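Long form salivary protein D7L1 (Anopheles stephensi, PDB 3NHI) binds cysteinyl leukotrienes and stable thromboxane A2 analogues, sequestering mediators of the vertebrate host's response to the feeding mosquito. Local coordinates at residues Arg227-Ser232 and Ser248-His253. Sequence-based numbering, arbitrary orientation. Where two conformers were deposited one is given.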
loop_
_atom_site.group_PDB
_atom_site.type_symbol
_atom_site.label_atom_id
_atom_site.label_comp_id
_atom_site.label_asym_id
_atom_site.label_seq_id
_atom_site.Cartn_x
_atom_site.Cartn_y
_atom_site.Cartn_z
ATOM N N ARG A 227 5.309 19.370 -8.279
ATOM C CA ARG A 227 4.555 20.156 -7.311
ATOM C C ARG A 227 3.805 21.299 -7.974
ATOM O O ARG A 227 2.631 21.518 -7.674
ATOM C CB ARG A 227 5.477 20.661 -6.199
ATOM C CG ARG A 227 5.956 19.529 -5.316
ATOM C CD ARG A 227 6.801 19.965 -4.116
ATOM N NE ARG A 227 7.347 18.769 -3.468
ATOM C CZ ARG A 227 6.706 18.012 -2.572
ATOM N NH1 ARG A 227 5.491 18.337 -2.153
ATOM N NH2 ARG A 227 7.301 16.936 -2.079
ATOM N N SER A 228 4.474 22.001 -8.888
ATOM C CA SER A 228 3.877 23.125 -9.616
ATOM C C SER A 228 2.682 22.699 -10.475
ATOM O O SER A 228 1.651 23.367 -10.510
ATOM C CB SER A 228 4.931 23.800 -10.502
ATOM O OG SER A 228 4.350 24.795 -11.326
ATOM N N VAL A 229 2.828 21.592 -11.196
ATOM C CA VAL A 229 1.756 21.102 -12.063
ATOM C C VAL A 229 0.525 20.710 -11.240
ATOM O O VAL A 229 -0.610 21.037 -11.604
ATOM C CB VAL A 229 2.253 19.942 -12.955
ATOM C CG1 VAL A 229 1.098 19.235 -13.632
ATOM C CG2 VAL A 229 3.241 20.464 -13.996
ATOM N N LEU A 230 0.746 20.032 -10.117
ATOM C CA LEU A 230 -0.369 19.673 -9.248
ATOM C C LEU A 230 -0.999 20.909 -8.604
ATOM O O LEU A 230 -2.230 21.029 -8.530
ATOM C CB LEU A 230 0.082 18.678 -8.178
ATOM C CG LEU A 230 0.506 17.298 -8.695
ATOM C CD1 LEU A 230 1.193 16.498 -7.600
ATOM C CD2 LEU A 230 -0.680 16.520 -9.278
ATOM N N ALA A 231 -0.154 21.856 -8.190
ATOM C CA ALA A 231 -0.618 23.040 -7.480
ATOM C C ALA A 231 -1.498 23.924 -8.351
ATOM O O ALA A 231 -2.463 24.519 -7.860
ATOM C CB ALA A 231 0.563 23.830 -6.956
ATOM N N SER A 232 -1.149 23.997 -9.636
ATOM C CA SER A 232 -1.854 24.874 -10.570
ATOM C C SER A 232 -3.043 24.174 -11.235
ATOM O O SER A 232 -3.767 24.783 -12.021
ATOM C CB SER A 232 -0.894 25.435 -11.628
ATOM O OG SER A 232 -0.363 24.408 -12.440
ATOM N N SER A 248 0.976 18.302 -19.370
ATOM C CA SER A 248 2.084 19.170 -18.972
ATOM C C SER A 248 3.399 18.803 -19.655
ATOM O O SER A 248 3.498 17.777 -20.333
ATOM C CB SER A 248 2.291 19.062 -17.462
ATOM O OG SER A 248 2.941 17.838 -17.144
ATOM N N ARG A 249 4.422 19.622 -19.421
ATOM C CA ARG A 249 5.774 19.351 -19.909
ATOM C C ARG A 249 6.339 18.057 -19.283
ATOM O O ARG A 249 7.328 17.501 -19.774
ATOM C CB ARG A 249 6.682 20.544 -19.598
ATOM C CG ARG A 249 7.619 20.958 -20.720
ATOM C CD ARG A 249 7.095 22.180 -21.483
ATOM N NE ARG A 249 7.284 23.427 -20.736
ATOM C CZ ARG A 249 6.311 24.118 -20.144
ATOM N NH1 ARG A 249 5.049 23.705 -20.206
ATOM N NH2 ARG A 249 6.605 25.238 -19.486
ATOM N N LEU A 250 5.707 17.576 -18.210
ATOM C CA LEU A 250 6.101 16.319 -17.546
ATOM C C LEU A 250 5.571 15.060 -18.224
ATOM O O LEU A 250 5.891 13.961 -17.791
ATOM C CB LEU A 250 5.605 16.291 -16.089
ATOM C CG LEU A 250 6.144 17.337 -15.123
ATOM C CD1 LEU A 250 5.313 17.347 -13.855
ATOM C CD2 LEU A 250 7.609 17.066 -14.798
ATOM N N LYS A 251 4.764 15.232 -19.270
ATOM C CA LYS A 251 4.028 14.135 -19.916
ATOM C C LYS A 251 4.739 12.785 -19.936
ATOM O O LYS A 251 4.235 11.807 -19.374
ATOM C CB LYS A 251 3.646 14.524 -21.357
ATOM C CG LYS A 251 2.938 13.421 -22.153
ATOM C CD LYS A 251 3.137 13.576 -23.672
ATOM C CE LYS A 251 4.464 12.964 -24.173
ATOM N NZ LYS A 251 4.565 11.473 -24.029
ATOM N N GLN A 252 5.884 12.713 -20.611
ATOM C CA GLN A 252 6.554 11.432 -20.779
ATOM C C GLN A 252 7.071 10.885 -19.457
ATOM O O GLN A 252 7.005 9.680 -19.212
ATOM C CB GLN A 252 7.698 11.514 -21.793
ATOM C CG GLN A 252 8.286 10.137 -22.158
ATOM C CD GLN A 252 7.230 9.176 -22.703
ATOM O OE1 GLN A 252 6.542 9.476 -23.689
ATOM N NE2 GLN A 252 7.085 8.022 -22.055
ATOM N N HIS A 253 7.585 11.766 -18.610
ATOM C CA HIS A 253 8.068 11.335 -17.306
ATOM C C HIS A 253 6.940 10.820 -16.430
ATOM O O HIS A 253 7.107 9.818 -15.726
ATOM C CB HIS A 253 8.826 12.465 -16.622
ATOM C CG HIS A 253 9.958 12.987 -17.438
ATOM N ND1 HIS A 253 11.049 12.215 -17.762
ATOM C CD2 HIS A 253 10.157 14.193 -18.019
ATOM C CE1 HIS A 253 11.881 12.927 -18.502
ATOM N NE2 HIS A 253 11.359 14.127 -18.679
#
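V229 meets both S248 and L250, and no hydrogen bond joins 227-232 to 248-253: the contact is apolar and small, with 115 Å² buried in all. Earlier on the same helix, the CB of R227 leaves on the side away from 248-253, and its guanidinium NH2 forms salt bridges with E223 and with D208 of helix 207-216. The CB of V229 turns toward the other segment. Its CG1 lies anti to the backbone N (chi1 168°), which leaves CG2 anti to the carbonyl carbon and directed at the turn. V229 CG2 lies 3.7 Å from L250 CD1. The same methyl, V229 CG2, is 3.9 Å from S248 CB. V229 CG1 stands 4.0 Å from S248 CB, so the serine's methylene faces both methyls of the valine fork. The V229 and L250 side chains run antiparallel, flank to flank, touching through the CD1 branch of L250. The arrangement belongs to the all-helical odorant-binding-protein fold (PBP/GOBP family): helix 223-231 packs, through V229, on the turn linking helix 238-246 to helix 251-266, and V229 also touches C244 and L245. That turn is type I, from S248 to K251, closed by K251 N to S248 O at 3.0 Å. Within it S248 OG accepts a capping bond from L250 N (3.0 Å, N-H...O angle 142°) and is also hydrogen-bonded to L245 O, two bonds that hold the hydroxyl while its CB abuts V229.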